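Local atomic coordinates of glycoside hydrolase family 16 protein (Akkermansia muciniphila, PDB entry 6T2N), a protein that probably acts as an endo-beta-galactosidase of glycoside hydrolase family 16 that cuts within mucin O-glycans to start their breakdown. Residues 308-311 with 312-315; 218-222 with 223-227. All blocks are in the same frame, centred on the assembly; numbering follows the deposited sequence.

How the interactions relate
Interactions 1 and 2 are separate local contacts on one chain. Their centres lie about 35 Å apart, and their nearest atoms are about 18 Å apart. Interaction 2 comes first in sequence and leads into strand 225-231 of the beta sandwich. Interaction 1 spans the end of helix 305-311 and the loop after it, near the C-terminal end of the chain. Its centre is about 23 Å from the centre of the chain. Interaction 2 is closer to a ligand: the side chain of Phe-224 is about 7 Å from the bound calcium ion and touches Asp-297 of that site. The two are linked indirectly, since Gln-310 bonds to Lys-233, in the turn that follows strand 225-231.

Interaction 1. Residues 308-311 with 312-315; sequences AQQA and KQFD
Gln-310 and Gln-313 carry the stronger of two backbone hydrogen bonds between the segments. Gln-313 N donates to Gln-310 O at 3.1 Å, with an N-H...O angle of 147°. This bond lies at the end of the helix, and its acceptor residue comes just before the turn. The turn has its own bond, from Phe-314 N to Ala-311 O, which is weak, at 3.4 Å. It closes a type I beta turn from Ala-311 to Phe-314. This turn follows helix 305-311, the short C-terminal helix that comes after strand 292-302 of the family 16 beta sandwich, and leads the chain out of the helix.

The other contacts are van der Waals. The Phe-314 ring lies by two carbonyl oxygens. Ala-311 O is at its edge, near the ring plane. Gln-310 O approaches obliquely, 3.2 Å from Phe-314 CD2 and 3.4 Å from Phe-314 CE2. The same oxygen accepts the bond from Gln-313 and lies obliquely beside the ring. The Gln-313 side chain turns back over Gln-310, its CG set between its own N and carbonyl carbon (chi1 87°). That places Gln-313 CG against Gln-310 O, at 3.0 Å in the model. Gln-313 NE2 comes 4.1 Å from Gln-310 CG. Lys-312 lays CG 3.6 Å from Ala-308 O, while the end of its bent chain leads away.

Outside the segments, Gln-310 OE1 accepts a hydrogen bond from Lys-233 N, and its chain touches Phe-145 and Asp-232. Phe-314 touches Arg-264.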
loop_
_atom_site.group_PDB
_atom_site.type_symbol
_atom_site.label_atom_id
_atom_site.label_comp_id
_atom_site.label_asym_id
_atom_site.label_seq_id
_atom_site.Cartn_x
_atom_site.Cartn_y
_atom_site.Cartn_z
ATOM N N ALA A 308 4.627 -20.049 7.300
ATOM C CA ALA A 308 4.255 -20.875 6.121
ATOM C C ALA A 308 3.350 -22.057 6.520
ATOM O O ALA A 308 2.515 -22.450 5.674
ATOM C CB ALA A 308 5.520 -21.346 5.474
ATOM N N GLN A 309 3.546 -22.604 7.731
ATOM C CA GLN A 309 2.717 -23.670 8.372
ATOM C C GLN A 309 1.249 -23.200 8.494
ATOM O O GLN A 309 0.328 -23.913 7.958
ATOM C CB GLN A 309 3.322 -23.973 9.748
ATOM C CG GLN A 309 2.998 -25.338 10.332
ATOM C CD GLN A 309 4.261 -26.116 10.617
ATOM O OE1 GLN A 309 5.359 -25.555 10.729
ATOM N NE2 GLN A 309 4.108 -27.425 10.760
ATOM N N GLN A 310 1.031 -22.060 9.180
ATOM C CA GLN A 310 -0.325 -21.524 9.488
ATOM C C GLN A 310 -1.081 -21.302 8.158
ATOM O O GLN A 310 -2.303 -21.564 8.139
ATOM C CB GLN A 310 -0.282 -20.270 10.399
ATOM C CG GLN A 310 0.166 -20.486 11.895
ATOM C CD GLN A 310 0.287 -19.053 12.588
ATOM O OE1 GLN A 310 -0.323 -18.034 12.260
ATOM N NE2 GLN A 310 1.136 -18.955 13.534
ATOM N N ALA A 311 -0.398 -20.908 7.068
ATOM C CA ALA A 311 -0.988 -20.479 5.769
ATOM C C ALA A 311 -1.816 -21.594 5.119
ATOM O O ALA A 311 -2.968 -21.367 4.695
ATOM C CB ALA A 311 0.140 -20.067 4.844
ATOM N N LYS A 312 -1.186 -22.760 5.015
ATOM C CA LYS A 312 -1.726 -23.986 4.380
ATOM C C LYS A 312 -2.992 -24.440 5.124
ATOM O O LYS A 312 -3.754 -25.237 4.538
ATOM C CB LYS A 312 -0.628 -25.065 4.371
ATOM C CG LYS A 312 0.631 -24.728 3.558
ATOM C CD LYS A 312 0.503 -24.959 2.058
ATOM C CE LYS A 312 0.545 -26.429 1.680
ATOM N NZ LYS A 312 -0.348 -26.723 0.533
ATOM N N GLN A 313 -3.228 -23.927 6.342
ATOM C CA GLN A 313 -4.336 -24.384 7.229
ATOM C C GLN A 313 -5.487 -23.355 7.296
ATOM O O GLN A 313 -6.198 -23.347 8.317
ATOM C CB GLN A 313 -3.758 -24.829 8.589
ATOM C CG GLN A 313 -3.566 -23.758 9.673
ATOM C CD GLN A 313 -2.745 -24.269 10.845
ATOM O OE1 GLN A 313 -2.176 -25.354 10.761
ATOM N NE2 GLN A 313 -2.654 -23.498 11.951
ATOM N N PHE A 314 -5.761 -22.614 6.218
ATOM C CA PHE A 314 -6.957 -21.742 6.101
ATOM C C PHE A 314 -7.453 -21.639 4.669
ATOM O O PHE A 314 -6.629 -21.337 3.804
ATOM C CB PHE A 314 -6.643 -20.314 6.518
ATOM C CG PHE A 314 -6.352 -20.178 7.977
ATOM C CD1 PHE A 314 -7.381 -20.229 8.896
ATOM C CD2 PHE A 314 -5.062 -20.054 8.427
ATOM C CE1 PHE A 314 -7.123 -20.155 10.258
ATOM C CE2 PHE A 314 -4.803 -19.942 9.778
ATOM C CZ PHE A 314 -5.828 -20.000 10.698
ATOM N N ASP A 315 -8.761 -21.782 4.457
ATOM C CA ASP A 315 -9.397 -21.613 3.125
ATOM C C ASP A 315 -9.049 -20.190 2.686
ATOM O O ASP A 315 -9.533 -19.222 3.268
ATOM C CB ASP A 315 -10.899 -21.942 3.175
ATOM C CG ASP A 315 -11.703 -21.575 1.928
ATOM O OD1 ASP A 315 -11.076 -21.144 0.882
ATOM O OD2 ASP A 315 -12.963 -21.692 2.002
#

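Interaction 2. Residues 218-222 with 223-227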
loop_
_atom_site.group_PDB
_atom_site.type_symbol
_atom_site.label_atom_id
_atom_site.label_comp_id
_atom_site.label_asym_id
_atom_site.label_seq_id
_atom_site.Cartn_x
_atom_site.Cartn_y
_atom_site.Cartn_z
ATOM N N GLU A 218 9.816 13.463 13.603
ATOM C CA GLU A 218 10.146 14.878 13.287
ATOM C C GLU A 218 11.080 14.929 12.070
ATOM O O GLU A 218 12.024 14.131 12.024
ATOM C CB GLU A 218 10.725 15.566 14.511
ATOM C CG GLU A 218 9.872 16.710 15.006
ATOM C CD GLU A 218 10.765 17.649 15.798
ATOM O OE1 GLU A 218 11.353 17.201 16.811
ATOM O OE2 GLU A 218 10.950 18.793 15.359
ATOM N N ASN A 219 10.779 15.807 11.105
ATOM C CA ASN A 219 11.356 15.826 9.729
ATOM C C ASN A 219 11.428 14.398 9.149
ATOM O O ASN A 219 12.515 13.823 9.057
ATOM C CB ASN A 219 12.701 16.547 9.747
ATOM C CG ASN A 219 12.726 17.759 10.659
ATOM O OD1 ASN A 219 13.284 17.707 11.747
ATOM N ND2 ASN A 219 12.138 18.858 10.222
ATOM N N LEU A 220 10.290 13.831 8.771
ATOM C CA LEU A 220 10.165 12.399 8.395
ATOM C C LEU A 220 10.593 12.246 6.934
ATOM O O LEU A 220 10.856 11.089 6.436
ATOM C CB LEU A 220 8.698 12.016 8.642
ATOM C CG LEU A 220 8.153 10.798 7.906
ATOM C CD1 LEU A 220 8.715 9.522 8.506
ATOM C CD2 LEU A 220 6.633 10.804 7.938
ATOM N N SER A 221 10.602 13.386 6.250
ATOM C CA SER A 221 10.954 13.487 4.817
ATOM C C SER A 221 12.476 13.520 4.683
ATOM O O SER A 221 12.946 13.161 3.614
ATOM C CB SER A 221 10.319 14.675 4.198
ATOM O OG SER A 221 10.637 15.822 4.963
ATOM N N ASP A 222 13.227 13.875 5.723
ATOM C CA ASP A 222 14.716 13.906 5.605
ATOM C C ASP A 222 15.256 12.499 5.284
ATOM O O ASP A 222 15.770 12.314 4.153
ATOM C CB ASP A 222 15.424 14.494 6.830
ATOM C CG ASP A 222 15.080 15.949 7.115
ATOM O OD1 ASP A 222 14.149 16.505 6.450
ATOM O OD2 ASP A 222 15.729 16.511 8.019
ATOM N N ASP A 223 15.132 11.532 6.207
ATOM C CA ASP A 223 15.728 10.181 6.020
ATOM C C ASP A 223 14.700 9.135 5.596
ATOM O O ASP A 223 13.469 9.369 5.652
ATOM C CB ASP A 223 16.410 9.645 7.265
ATOM C CG ASP A 223 17.465 10.582 7.791
ATOM O OD1 ASP A 223 18.287 11.089 7.000
ATOM O OD2 ASP A 223 17.439 10.808 8.980
ATOM N N PHE A 224 15.265 8.034 5.117
ATOM C CA PHE A 224 14.598 6.744 4.862
ATOM C C PHE A 224 14.192 6.145 6.216
ATOM O O PHE A 224 14.939 6.230 7.219
ATOM C CB PHE A 224 15.566 5.794 4.142
ATOM C CG PHE A 224 15.694 5.916 2.642
ATOM C CD1 PHE A 224 16.547 6.845 2.065
ATOM C CD2 PHE A 224 14.982 5.067 1.807
ATOM C CE1 PHE A 224 16.668 6.934 0.688
ATOM C CE2 PHE A 224 15.086 5.168 0.426
ATOM C CZ PHE A 224 15.938 6.098 -0.135
ATOM N N HIS A 225 13.034 5.501 6.235
ATOM C CA HIS A 225 12.504 4.762 7.392
ATOM C C HIS A 225 11.966 3.426 6.919
ATOM O O HIS A 225 11.389 3.382 5.828
ATOM C CB HIS A 225 11.436 5.599 8.028
ATOM C CG HIS A 225 11.978 6.846 8.615
ATOM N ND1 HIS A 225 11.861 8.050 7.973
ATOM C CD2 HIS A 225 12.583 7.083 9.791
ATOM C CE1 HIS A 225 12.398 8.995 8.719
ATOM N NE2 HIS A 225 12.831 8.419 9.849
ATOM N N THR A 226 12.182 2.377 7.715
ATOM C CA THR A 226 11.682 1.006 7.448
ATOM C C THR A 226 10.285 0.842 8.045
ATOM O O THR A 226 10.082 1.169 9.249
ATOM C CB THR A 226 12.606 -0.041 8.038
ATOM O OG1 THR A 226 13.959 0.361 7.821
ATOM C CG2 THR A 226 12.304 -1.385 7.424
ATOM N N TYR A 227 9.349 0.417 7.206
ATOM C CA TYR A 227 7.932 0.183 7.564
ATOM C C TYR A 227 7.786 -1.333 7.624
ATOM O O TYR A 227 8.188 -1.991 6.699
ATOM C CB TYR A 227 7.028 0.914 6.566
ATOM C CG TYR A 227 7.184 2.416 6.556
ATOM C CD1 TYR A 227 6.577 3.224 7.503
ATOM C CD2 TYR A 227 7.976 3.045 5.611
ATOM C CE1 TYR A 227 6.737 4.605 7.513
ATOM C CE2 TYR A 227 8.158 4.426 5.611
ATOM C CZ TYR A 227 7.535 5.222 6.563
ATOM O OH TYR A 227 7.720 6.583 6.549
#
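Leu-220 meets His-225 and Tyr-227 across this bend. Just before it, Asn-219 O accepts a weak bond from Asp-222 N within the loop. Asp-191 takes the backbone N of both Asn-219 and Leu-220, the former weakly.

Leu-220 makes the side-chain contacts with His-225 and Tyr-227. Its CG lies opposite its own backbone N (chi1 159°), and its CD1 branch reaches the strand. There CD1 meets the imidazole, 3.5 Å from His-225 ND1, and the tyrosine hydroxyl, 3.7 Å from Tyr-227 OH. Leu-220 O also faces His-225, at the ring edge and near its plane, 3.5 Å from His-225 CE1. Replacing His-225 with alanine would probably leave Leu-220 CD1 without its imidazole neighbour and open a gap between the loop and the strand.

Asp-222 adds a second acid next to Asp-223. Their OD2 atoms stay 6.0 Å apart, and both residues are exposed.

The contact joins the loop after strand 211-216 to the start of strand 225-231 in the beta sandwich. Within that sheet, His-225 and Tyr-227 pair through their backbones with Ala-152 and Val-150.

The two segments share no hydrogen bond. Their contact rests on van der Waals packing of CD1 and on the Leu-220 oxygen near the imidazole edge. The fit of loop and strand here probably depends on shape more than on polar pairing.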